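Local coordinates for lipopolysaccharide biosynthesis protein wbpB (PDB 3O9Z), which acts as an NAD-dependent dehydrogenase that probably oxidises a nucleotide-linked sugar on the pathway to 2,3-diacetamido-2,3-dideoxy-D-mannuronic acid, at residues F6-L11 against P17-A22; G13-R18 against D264-V269; K152-T157 against D190-L195. One frame throughout, in Å; residues are numbered along the deposited sequence.

In the fold
Contacts 1 and 2 adjoin, their centres about 8 Å apart, and illustrate how one helix can serve both a fold and a cofactor site. Helix 16-25 packs on strand 5-9 of the seven-stranded Rossmann sheet in contact 1 and meets helix 266-274, from far along the chain, in contact 2. Both contacts touch NAD and share Pro17 and Arg18. Contact 3 joins strand 152-160, in the six-stranded mixed sheet of the second domain, to helix 186-196; its centre lies about 30 Å from contact 1's and about 24 Å from contact 2's. Contact 1 closes before contact 3 opens, and contact 3 is nested in the loop closed by contact 2, which returns helix 266-274 to the nucleotide-binding half.

Contact 1 (F6-L11 against P17-A22); sequences FALTGL and PRHLKA. With NAD (nicotinamide-adenine-dinucleotide), chain E.
Leu8 on strand 5-9 faces His19 on helix 16-25 with their CA atoms 8.3 Å apart; just past the strand, Leu11 comes nearer, its CA 7.6 Å from that of Pro17. At this spacing the backbones stay apart and side chains meet in the gap. Leu20 serves both leucines of the first segment: its CD2 packs 3.9 Å from Leu8 CD2, and its CD1 lies 3.9 Å from Leu11 CD1. Each pair crosses at about a right angle, so methyl ends meet rather than lengths of chain. Leu11 reaches the helix through its torsion, CG anti to the backbone N (chi1 179°), which carries the end closer than its CB direction suggests. The second branch of Leu8 turns to the histidine, where CD1 is 4.3 Å from His19 CB. Here lies the first strand-to-helix packing of the Rossmann beta-alpha-beta unit, completed by strand 29-34, whose Leu30 touches both Leu8 and Leu20. His19 is buried, yet its polar ends are satisfied: ND1 is hydrogen-bonded to Tyr270 and NE2 to the NAD-binding Glu102. Where the strand ends, the chain passes the adenine, with Thr9 CB 3.7 Å from NAD C2A and Gly10 N 3.3 Å from NAD N3A. Thr9 OG1 is hydrogen-bonded to Gln88. At the positive phi of Gly10 (93°), a CB would be jammed against the carbonyl oxygen of Thr9.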
loop_
_atom_site.group_PDB
_atom_site.type_symbol
_atom_site.label_atom_id
_atom_site.label_comp_id
_atom_site.label_asym_id
_atom_site.label_seq_id
_atom_site.Cartn_x
_atom_site.Cartn_y
_atom_site.Cartn_z
ATOM N N PHE A 6 -5.079 25.796 7.577
ATOM C CA PHE A 6 -5.589 24.425 7.576
ATOM C C PHE A 6 -4.503 23.424 7.229
ATOM O O PHE A 6 -3.604 23.732 6.406
ATOM C CB PHE A 6 -6.620 24.311 6.469
ATOM C CG PHE A 6 -7.955 24.885 6.802
ATOM C CD1 PHE A 6 -8.266 26.176 6.396
ATOM C CD2 PHE A 6 -8.907 24.117 7.446
ATOM C CE1 PHE A 6 -9.512 26.739 6.720
ATOM C CE2 PHE A 6 -10.134 24.680 7.804
ATOM C CZ PHE A 6 -10.472 25.949 7.352
ATOM N N ALA A 7 -4.558 22.227 7.801
ATOM C CA ALA A 7 -3.875 21.079 7.197
ATOM C C ALA A 7 -5.033 20.125 6.858
ATOM O O ALA A 7 -6.115 20.194 7.449
ATOM C CB ALA A 7 -2.938 20.434 8.162
ATOM N N LEU A 8 -4.818 19.249 5.886
ATOM C CA LEU A 8 -5.899 18.364 5.365
ATOM C C LEU A 8 -5.387 16.927 5.354
ATOM O O LEU A 8 -4.272 16.675 4.859
ATOM C CB LEU A 8 -6.393 18.770 3.983
ATOM C CG LEU A 8 -7.346 17.789 3.300
ATOM C CD1 LEU A 8 -8.657 17.679 4.042
ATOM C CD2 LEU A 8 -7.577 18.317 1.876
ATOM N N THR A 9 -6.180 15.979 5.860
ATOM C CA THR A 9 -5.866 14.556 5.698
ATOM C C THR A 9 -6.832 13.944 4.691
ATOM O O THR A 9 -7.975 14.379 4.529
ATOM C CB THR A 9 -5.914 13.744 6.965
ATOM O OG1 THR A 9 -7.275 13.557 7.371
ATOM C CG2 THR A 9 -5.179 14.499 8.095
ATOM N N GLY A 10 -6.283 13.055 3.860
ATOM C CA GLY A 10 -7.107 12.364 2.865
ATOM C C GLY A 10 -7.113 13.064 1.516
ATOM O O GLY A 10 -8.083 12.903 0.745
ATOM N N LEU A 11 -6.057 13.814 1.193
ATOM C CA LEU A 11 -6.043 14.676 0.006
ATOM C C LEU A 11 -6.319 13.946 -1.338
ATOM O O LEU A 11 -6.819 14.555 -2.259
ATOM C CB LEU A 11 -4.652 15.338 -0.099
ATOM C CG LEU A 11 -4.400 16.266 -1.285
ATOM C CD1 LEU A 11 -5.309 17.488 -1.330
ATOM C CD2 LEU A 11 -2.931 16.691 -1.268
ATOM N N PRO A 17 -11.524 17.102 -2.970
ATOM C CA PRO A 17 -11.587 18.350 -3.754
ATOM C C PRO A 17 -12.677 19.296 -3.240
ATOM O O PRO A 17 -12.612 20.511 -3.460
ATOM C CB PRO A 17 -11.914 17.854 -5.160
ATOM C CG PRO A 17 -11.307 16.470 -5.200
ATOM C CD PRO A 17 -11.536 15.889 -3.818
ATOM N N ARG A 18 -13.719 18.771 -2.593
ATOM C CA ARG A 18 -14.747 19.632 -2.026
ATOM C C ARG A 18 -14.199 20.404 -0.842
ATOM O O ARG A 18 -14.597 21.555 -0.605
ATOM C CB ARG A 18 -15.966 18.817 -1.569
ATOM C CG ARG A 18 -17.197 19.161 -2.338
ATOM C CD ARG A 18 -18.409 18.346 -1.887
ATOM N NE ARG A 18 -18.575 17.152 -2.707
ATOM C CZ ARG A 18 -19.524 16.246 -2.510
ATOM N NH1 ARG A 18 -20.380 16.402 -1.504
ATOM N NH2 ARG A 18 -19.605 15.183 -3.303
ATOM N N HIS A 19 -13.262 19.807 -0.115
ATOM C CA HIS A 19 -12.606 20.495 1.015
ATOM C C HIS A 19 -11.599 21.516 0.515
ATOM O O HIS A 19 -11.491 22.587 1.104
ATOM C CB HIS A 19 -11.872 19.473 1.889
ATOM C CG HIS A 19 -12.804 18.599 2.668
ATOM N ND1 HIS A 19 -13.150 18.889 3.969
ATOM C CD2 HIS A 19 -13.546 17.519 2.307
ATOM C CE1 HIS A 19 -14.027 17.996 4.399
ATOM N NE2 HIS A 19 -14.312 17.176 3.400
ATOM N N LEU A 20 -10.942 21.232 -0.600
ATOM C CA LEU A 20 -10.018 22.209 -1.178
ATOM C C LEU A 20 -10.800 23.401 -1.652
ATOM O O LEU A 20 -10.378 24.533 -1.383
ATOM C CB LEU A 20 -9.304 21.618 -2.391
ATOM C CG LEU A 20 -8.321 20.497 -2.076
ATOM C CD1 LEU A 20 -7.659 19.909 -3.350
ATOM C CD2 LEU A 20 -7.238 20.912 -1.073
ATOM N N LYS A 21 -11.931 23.166 -2.318
ATOM C CA LYS A 21 -12.792 24.262 -2.749
ATOM C C LYS A 21 -13.298 25.055 -1.524
ATOM O O LYS A 21 -13.304 26.302 -1.547
ATOM C CB LYS A 21 -13.909 23.731 -3.650
ATOM C CG LYS A 21 -14.936 24.760 -4.095
ATOM C CD LYS A 21 -16.221 24.045 -4.464
ATOM C CE LYS A 21 -16.509 24.229 -5.930
ATOM N NZ LYS A 21 -17.550 25.285 -6.056
ATOM N N ALA A 22 -13.688 24.384 -0.439
ATOM C CA ALA A 22 -14.207 25.096 0.740
ATOM C C ALA A 22 -13.128 25.963 1.393
ATOM O O ALA A 22 -13.384 27.096 1.819
ATOM C CB ALA A 22 -14.749 24.098 1.793
HETATM P PA NAD E . -11.675 7.651 -0.549
HETATM O O1A NAD E . -11.934 8.185 -1.908
HETATM O O2A NAD E . -11.410 6.160 -0.291
HETATM O O5B NAD E . -10.445 8.532 -0.097
HETATM C C5B NAD E . -9.907 8.193 1.151
HETATM C C4B NAD E . -8.488 8.804 1.242
HETATM O O4B NAD E . -7.945 8.654 2.579
HETATM C C3B NAD E . -7.540 7.987 0.320
HETATM O O3B NAD E . -6.866 8.839 -0.629
HETATM C C2B NAD E . -6.585 7.263 1.285
HETATM O O2B NAD E . -5.264 7.041 0.773
HETATM C C1B NAD E . -6.556 8.343 2.408
HETATM N N9A NAD E . -6.034 7.764 3.673
HETATM C C8A NAD E . -5.913 6.499 4.162
HETATM N N7A NAD E . -5.318 6.507 5.352
HETATM C C5A NAD E . -4.954 7.802 5.622
HETATM C C6A NAD E . -4.269 8.468 6.708
HETATM N N6A NAD E . -3.768 7.741 7.754
HETATM N N1A NAD E . -4.182 9.782 6.537
HETATM C C2A NAD E . -4.622 10.560 5.558
HETATM N N3A NAD E . -5.244 9.954 4.513
HETATM C C4A NAD E . -5.419 8.630 4.586
HETATM O O3 NAD E . -12.894 8.067 0.399
HETATM P PN NAD E . -13.828 9.321 0.412
HETATM O O1N NAD E . -15.139 8.961 -0.285
HETATM O O2N NAD E . -13.073 10.540 -0.040
HETATM O O5D NAD E . -14.282 9.408 1.941
HETATM C C5D NAD E . -13.396 10.146 2.745
HETATM C C4D NAD E . -14.195 10.544 3.998
HETATM O O4D NAD E . -15.171 11.505 3.537
HETATM C C3D NAD E . -14.951 9.413 4.711
HETATM O O3D NAD E . -15.004 9.792 6.123
HETATM C C2D NAD E . -16.365 9.582 4.132
HETATM O O2D NAD E . -17.373 9.145 5.030
HETATM C C1D NAD E . -16.514 11.079 3.834
HETATM N N1N NAD E . -17.450 11.362 2.747
HETATM C C2N NAD E . -18.378 12.279 2.918
HETATM C C3N NAD E . -19.304 12.646 1.962
HETATM C C7N NAD E . -20.313 13.642 2.366
HETATM O O7N NAD E . -20.110 14.448 3.299
HETATM N N7N NAD E . -21.376 13.691 1.573
HETATM C C4N NAD E . -19.223 12.006 0.718
HETATM C C5N NAD E . -18.174 11.103 0.539
HETATM C C6N NAD E . -17.268 10.787 1.549
#

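Contact 2 (G13-R18 against D264-V269); sequences GYIAPR and DLHTEV. With NAD (nicotinamide-adenine-dinucleotide), chain E.
Arg18 lays its CD over one face of the His266 ring in a CH-pi contact, 3.8 Å from the centroid and 27° off the normal. A bend at chi3 then turns the guanidinium steeply, its plane 80° from that of the imidazole. Ile15 adds van der Waals contact, its CG1 3.8 Å from His266 NE2, oblique to the ring. Ile15 CD1 sits over the centre of one face of the Arg18 guanidinium, 3.2 Å above its plane, while also lying 3.6 Å from NAD C4N. The cofactor carboxamide sits at the edge of the histidine, NAD O7N being 3.5 Å from His266 CE1.

Two waters form the polar bridges. One, in the plane of the imidazole, is hydrogen-bonded to His266 ND1 (2.9 Å) and accepts from Leu265 N and, weakly, Arg18 NH1. The other donates to both Arg18 O and Thr267 OG1. His266 NE2 is hydrogen-bonded to Glu102 OE2. An alanine in place of His266 would probably cost the Glu102 carboxylate and the first water one partner each, and open a gap beside Arg18 CD.

Direct hydrogen bonds go to the cofactor: Tyr14 N to NAD O1A at 2.8 Å, almost straight at 178°, and Ile15 N to NAD O2N at 2.9 Å. Gly13 lets the diphosphate come close, since a CB there would clash with NAD O5B. Backbone amides gripping a diphosphate ahead of a helix are the hallmark of the glycine-rich Rossmann dinucleotide-binding loop.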
loop_
_atom_site.group_PDB
_atom_site.type_symbol
_atom_site.label_atom_id
_atom_site.label_comp_id
_atom_site.label_asym_id
_atom_site.label_seq_id
_atom_site.Cartn_x
_atom_site.Cartn_y
_atom_site.Cartn_z
ATOM N N GLY A 13 -8.384 11.608 -2.003
ATOM C CA GLY A 13 -9.609 10.849 -2.025
ATOM C C GLY A 13 -10.694 11.512 -2.823
ATOM O O GLY A 13 -10.577 12.646 -3.326
ATOM N N TYR A 14 -11.792 10.782 -2.960
ATOM C CA TYR A 14 -12.944 11.328 -3.647
ATOM C C TYR A 14 -13.479 12.663 -3.131
ATOM O O TYR A 14 -13.815 13.557 -3.910
ATOM C CB TYR A 14 -14.094 10.308 -3.633
ATOM C CG TYR A 14 -15.353 10.908 -4.190
ATOM C CD1 TYR A 14 -16.370 11.270 -3.327
ATOM C CD2 TYR A 14 -15.557 11.014 -5.575
ATOM C CE1 TYR A 14 -17.535 11.854 -3.808
ATOM C CE2 TYR A 14 -16.739 11.609 -6.063
ATOM C CZ TYR A 14 -17.717 11.984 -5.168
ATOM O OH TYR A 14 -18.882 12.567 -5.621
ATOM N N ILE A 15 -13.644 12.815 -1.821
ATOM C CA ILE A 15 -14.306 14.004 -1.288
ATOM C C ILE A 15 -13.312 15.155 -1.084
ATOM O O ILE A 15 -13.753 16.312 -0.967
ATOM C CB ILE A 15 -15.026 13.721 0.063
ATOM C CG1 ILE A 15 -16.178 14.706 0.312
ATOM C CG2 ILE A 15 -14.004 13.672 1.241
ATOM C CD1 ILE A 15 -17.273 14.661 -0.759
ATOM N N ALA A 16 -12.018 14.864 -1.064
ATOM C CA ALA A 16 -11.019 15.937 -0.846
ATOM C C ALA A 16 -11.183 17.204 -1.684
ATOM O O ALA A 16 -11.001 18.310 -1.161
ATOM C CB ALA A 16 -9.593 15.385 -0.970
ATOM N N PRO A 17 -11.524 17.102 -2.970
ATOM C CA PRO A 17 -11.587 18.350 -3.754
ATOM C C PRO A 17 -12.677 19.296 -3.240
ATOM O O PRO A 17 -12.612 20.511 -3.460
ATOM C CB PRO A 17 -11.914 17.854 -5.160
ATOM C CG PRO A 17 -11.307 16.470 -5.200
ATOM C CD PRO A 17 -11.536 15.889 -3.818
ATOM N N ARG A 18 -13.719 18.771 -2.593
ATOM C CA ARG A 18 -14.747 19.632 -2.026
ATOM C C ARG A 18 -14.199 20.404 -0.842
ATOM O O ARG A 18 -14.597 21.555 -0.605
ATOM C CB ARG A 18 -15.966 18.817 -1.569
ATOM C CG ARG A 18 -17.197 19.161 -2.338
ATOM C CD ARG A 18 -18.409 18.346 -1.887
ATOM N NE ARG A 18 -18.575 17.152 -2.707
ATOM C CZ ARG A 18 -19.524 16.246 -2.510
ATOM N NH1 ARG A 18 -20.380 16.402 -1.504
ATOM N NH2 ARG A 18 -19.605 15.183 -3.303
ATOM N N ASP A 264 -23.243 20.107 -2.978
ATOM C CA ASP A 264 -22.879 21.516 -3.155
ATOM C C ASP A 264 -22.962 22.356 -1.881
ATOM O O ASP A 264 -23.299 23.550 -1.981
ATOM C CB ASP A 264 -23.854 22.144 -4.145
ATOM C CG ASP A 264 -23.206 22.467 -5.464
ATOM O OD1 ASP A 264 -22.750 23.624 -5.624
ATOM O OD2 ASP A 264 -23.155 21.561 -6.323
ATOM N N LEU A 265 -22.712 21.752 -0.717
ATOM C CA LEU A 265 -22.815 22.400 0.619
ATOM C C LEU A 265 -21.598 22.363 1.570
ATOM O O LEU A 265 -21.658 22.791 2.729
ATOM C CB LEU A 265 -23.984 21.764 1.388
ATOM C CG LEU A 265 -25.342 21.946 0.752
ATOM C CD1 LEU A 265 -26.352 20.862 1.188
ATOM C CD2 LEU A 265 -25.871 23.335 1.060
ATOM N N HIS A 266 -20.455 21.832 1.138
ATOM C CA HIS A 266 -19.316 21.788 2.041
ATOM C C HIS A 266 -18.808 23.189 2.423
ATOM O O HIS A 266 -18.315 23.389 3.518
ATOM C CB HIS A 266 -18.171 20.959 1.438
ATOM C CG HIS A 266 -18.290 19.487 1.705
ATOM N ND1 HIS A 266 -19.411 18.758 1.360
ATOM C CD2 HIS A 266 -17.447 18.630 2.325
ATOM C CE1 HIS A 266 -19.228 17.496 1.719
ATOM N NE2 HIS A 266 -18.047 17.396 2.296
ATOM N N THR A 267 -18.889 24.122 1.483
ATOM C CA THR A 267 -18.326 25.439 1.802
ATOM C C THR A 267 -19.167 26.094 2.909
ATOM O O THR A 267 -18.637 26.644 3.876
ATOM C CB THR A 267 -18.294 26.314 0.550
ATOM O OG1 THR A 267 -17.340 25.763 -0.376
ATOM C CG2 THR A 267 -17.921 27.754 0.923
ATOM N N GLU A 268 -20.483 25.906 2.821
ATOM C CA GLU A 268 -21.335 26.356 3.917
ATOM C C GLU A 268 -21.111 25.715 5.292
ATOM O O GLU A 268 -21.092 26.403 6.298
ATOM C CB GLU A 268 -22.799 26.273 3.478
ATOM C CG GLU A 268 -23.780 26.701 4.571
ATOM C CD GLU A 268 -23.716 28.174 4.900
ATOM O OE1 GLU A 268 -23.224 28.976 4.062
ATOM O OE2 GLU A 268 -24.205 28.506 6.005
ATOM N N VAL A 269 -20.849 24.407 5.387
ATOM C CA VAL A 269 -20.379 23.849 6.632
ATOM C C VAL A 269 -19.115 24.551 7.146
ATOM O O VAL A 269 -18.948 24.728 8.339
ATOM C CB VAL A 269 -20.180 22.323 6.449
ATOM C CG1 VAL A 269 -19.643 21.673 7.692
ATOM C CG2 VAL A 269 -21.538 21.716 6.065
HETATM P PA NAD E . -11.675 7.651 -0.549
HETATM O O1A NAD E . -11.934 8.185 -1.908
HETATM O O2A NAD E . -11.410 6.160 -0.291
HETATM O O5B NAD E . -10.445 8.532 -0.097
HETATM C C5B NAD E . -9.907 8.193 1.151
HETATM C C4B NAD E . -8.488 8.804 1.242
HETATM O O4B NAD E . -7.945 8.654 2.579
HETATM C C3B NAD E . -7.540 7.987 0.320
HETATM O O3B NAD E . -6.866 8.839 -0.629
HETATM C C2B NAD E . -6.585 7.263 1.285
HETATM O O2B NAD E . -5.264 7.041 0.773
HETATM C C1B NAD E . -6.556 8.343 2.408
HETATM N N9A NAD E . -6.034 7.764 3.673
HETATM C C8A NAD E . -5.913 6.499 4.162
HETATM N N7A NAD E . -5.318 6.507 5.352
HETATM C C5A NAD E . -4.954 7.802 5.622
HETATM C C6A NAD E . -4.269 8.468 6.708
HETATM N N6A NAD E . -3.768 7.741 7.754
HETATM N N1A NAD E . -4.182 9.782 6.537
HETATM C C2A NAD E . -4.622 10.560 5.558
HETATM N N3A NAD E . -5.244 9.954 4.513
HETATM C C4A NAD E . -5.419 8.630 4.586
HETATM O O3 NAD E . -12.894 8.067 0.399
HETATM P PN NAD E . -13.828 9.321 0.412
HETATM O O1N NAD E . -15.139 8.961 -0.285
HETATM O O2N NAD E . -13.073 10.540 -0.040
HETATM O O5D NAD E . -14.282 9.408 1.941
HETATM C C5D NAD E . -13.396 10.146 2.745
HETATM C C4D NAD E . -14.195 10.544 3.998
HETATM O O4D NAD E . -15.171 11.505 3.537
HETATM C C3D NAD E . -14.951 9.413 4.711
HETATM O O3D NAD E . -15.004 9.792 6.123
HETATM C C2D NAD E . -16.365 9.582 4.132
HETATM O O2D NAD E . -17.373 9.145 5.030
HETATM C C1D NAD E . -16.514 11.079 3.834
HETATM N N1N NAD E . -17.450 11.362 2.747
HETATM C C2N NAD E . -18.378 12.279 2.918
HETATM C C3N NAD E . -19.304 12.646 1.962
HETATM C C7N NAD E . -20.313 13.642 2.366
HETATM O O7N NAD E . -20.110 14.448 3.299
HETATM N N7N NAD E . -21.376 13.691 1.573
HETATM C C4N NAD E . -19.223 12.006 0.718
HETATM C C5N NAD E . -18.174 11.103 0.539
HETATM C C6N NAD E . -17.268 10.787 1.549
HETATM O O HOH W 1 -21.896 19.041 -0.182
HETATM O O HOH W 2 -16.845 23.094 -1.295
#

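Contact 3 (K152-T157 against D190-L195); sequences KDVVLT and DLLAWL
Leu192 turns its CD2 to two side chains of the strand, 4.4 Å from Val154 CG1 and 4.4 Å from Leu156 CD2. The same Leu156 methyl also approaches the preceding residue of the helix, 4.5 Å from Leu191 CD2. CG of Leu192 lies beside the backbone N (chi1 -66°), which directs its branches at the sheet; between the two segments the contact consists of these apolar touches. The axes of segments 190-195 and 152-157 approach to 11.5 Å and run nearly antiparallel, at 157°, the layering of helix on sheet that belongs to the C-terminal alpha/beta domain of the Gfo/Idh/MocA family. Neighbouring strands widen the apolar floor: Val223 touches both Val154 and Leu192, and Ile249 touches both Val154 and Leu156. Helix 136-146 packs against helix 186-196, its Leu138 meeting Leu191. CD1 of Leu191 lies at the edge of the Trp194 ring, in its plane, and that ring makes a cation-pi contact with Lys142. Salt bridges fasten the two elements separately, Asp190 to Arg133 on the helix and Asp153 to Arg222 on the strand. Farther along the strand come Tyr158 and Thr160, which bind 2-oxoglutarate, and one turn before Leu191 the helix supplies His187 to the same ligand.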
loop_
_atom_site.group_PDB
_atom_site.type_symbol
_atom_site.label_atom_id
_atom_site.label_comp_id
_atom_site.label_asym_id
_atom_site.label_seq_id
_atom_site.Cartn_x
_atom_site.Cartn_y
_atom_site.Cartn_z
ATOM N N LYS A 152 -44.498 13.004 15.021
ATOM C CA LYS A 152 -44.888 12.818 13.633
ATOM C C LYS A 152 -44.574 11.392 13.168
ATOM O O LYS A 152 -43.717 10.717 13.750
ATOM C CB LYS A 152 -44.141 13.811 12.749
ATOM C CG LYS A 152 -44.620 15.302 12.955
ATOM C CD LYS A 152 -46.108 15.422 13.274
ATOM C CE LYS A 152 -46.492 16.869 13.594
ATOM N NZ LYS A 152 -47.965 17.068 13.808
ATOM N N ASP A 153 -45.301 10.906 12.177
ATOM C CA ASP A 153 -44.996 9.619 11.557
ATOM C C ASP A 153 -44.235 9.908 10.284
ATOM O O ASP A 153 -44.622 10.740 9.468
ATOM C CB ASP A 153 -46.300 8.885 11.249
ATOM C CG ASP A 153 -46.898 8.322 12.519
ATOM O OD1 ASP A 153 -46.268 7.424 13.120
ATOM O OD2 ASP A 153 -47.912 8.881 12.993
ATOM N N VAL A 154 -43.087 9.249 10.147
ATOM C CA VAL A 154 -42.099 9.634 9.127
ATOM C C VAL A 154 -41.666 8.385 8.372
ATOM O O VAL A 154 -41.465 7.325 8.981
ATOM C CB VAL A 154 -40.851 10.215 9.817
ATOM C CG1 VAL A 154 -39.777 10.533 8.734
ATOM C CG2 VAL A 154 -41.177 11.485 10.595
ATOM N N VAL A 155 -41.528 8.510 7.058
ATOM C CA VAL A 155 -40.927 7.452 6.258
ATOM C C VAL A 155 -39.674 8.056 5.643
ATOM O O VAL A 155 -39.738 9.068 4.935
ATOM C CB VAL A 155 -41.875 6.972 5.148
ATOM C CG1 VAL A 155 -41.166 5.961 4.271
ATOM C CG2 VAL A 155 -43.121 6.343 5.771
ATOM N N LEU A 156 -38.523 7.455 5.921
ATOM C CA LEU A 156 -37.230 7.962 5.419
ATOM C C LEU A 156 -36.731 6.904 4.457
ATOM O O LEU A 156 -36.613 5.722 4.813
ATOM C CB LEU A 156 -36.229 8.004 6.592
ATOM C CG LEU A 156 -34.947 8.800 6.393
ATOM C CD1 LEU A 156 -34.013 8.174 5.368
ATOM C CD2 LEU A 156 -35.225 10.293 6.102
ATOM N N THR A 157 -36.484 7.310 3.205
ATOM C CA THR A 157 -35.970 6.396 2.191
ATOM C C THR A 157 -34.705 6.995 1.605
ATOM O O THR A 157 -34.675 8.180 1.249
ATOM C CB THR A 157 -37.004 6.272 1.055
ATOM O OG1 THR A 157 -38.259 5.885 1.626
ATOM C CG2 THR A 157 -36.582 5.170 0.066
ATOM N N ASP A 190 -28.498 11.279 11.592
ATOM C CA ASP A 190 -28.247 12.606 12.113
ATOM C C ASP A 190 -29.354 13.601 11.787
ATOM O O ASP A 190 -29.764 14.392 12.662
ATOM C CB ASP A 190 -26.870 13.095 11.651
ATOM C CG ASP A 190 -26.555 14.440 12.234
ATOM O OD1 ASP A 190 -26.112 14.451 13.410
ATOM O OD2 ASP A 190 -26.848 15.429 11.531
ATOM N N LEU A 191 -29.882 13.556 10.564
ATOM C CA LEU A 191 -31.017 14.395 10.185
ATOM C C LEU A 191 -32.181 14.146 11.138
ATOM O O LEU A 191 -32.794 15.105 11.648
ATOM C CB LEU A 191 -31.449 14.058 8.740
ATOM C CG LEU A 191 -32.752 14.710 8.267
ATOM C CD1 LEU A 191 -32.667 16.243 8.290
ATOM C CD2 LEU A 191 -33.113 14.194 6.860
ATOM N N LEU A 192 -32.470 12.877 11.383
ATOM C CA LEU A 192 -33.606 12.532 12.238
ATOM C C LEU A 192 -33.375 12.939 13.684
ATOM O O LEU A 192 -34.327 13.388 14.333
ATOM C CB LEU A 192 -33.877 11.037 12.184
ATOM C CG LEU A 192 -34.353 10.561 10.802
ATOM C CD1 LEU A 192 -34.297 9.024 10.739
ATOM C CD2 LEU A 192 -35.759 11.092 10.386
ATOM N N ALA A 193 -32.157 12.810 14.206
ATOM C CA ALA A 193 -31.855 13.244 15.568
ATOM C C ALA A 193 -31.998 14.756 15.673
ATOM O O ALA A 193 -32.513 15.288 16.676
ATOM C CB ALA A 193 -30.432 12.762 15.989
ATOM N N TRP A 194 -31.478 15.467 14.686
ATOM C CA TRP A 194 -31.594 16.932 14.635
ATOM C C TRP A 194 -33.054 17.404 14.627
ATOM O O TRP A 194 -33.419 18.332 15.372
ATOM C CB TRP A 194 -30.857 17.411 13.376
ATOM C CG TRP A 194 -30.836 18.867 13.094
ATOM C CD1 TRP A 194 -30.336 19.857 13.900
ATOM C CD2 TRP A 194 -31.181 19.481 11.846
ATOM N NE1 TRP A 194 -30.405 21.059 13.224
ATOM C CE2 TRP A 194 -30.878 20.850 11.954
ATOM C CE3 TRP A 194 -31.666 18.994 10.629
ATOM C CZ2 TRP A 194 -31.126 21.755 10.915
ATOM C CZ3 TRP A 194 -31.894 19.889 9.585
ATOM C CH2 TRP A 194 -31.623 21.257 9.741
ATOM N N LEU A 195 -33.906 16.760 13.826
ATOM C CA LEU A 195 -35.313 17.142 13.767
ATOM C C LEU A 195 -36.123 16.646 14.964
ATOM O O LEU A 195 -37.000 17.379 15.436
ATOM C CB LEU A 195 -35.947 16.588 12.500
ATOM C CG LEU A 195 -35.359 17.084 11.170
ATOM C CD1 LEU A 195 -36.021 16.316 10.018
ATOM C CD2 LEU A 195 -35.600 18.601 11.021
#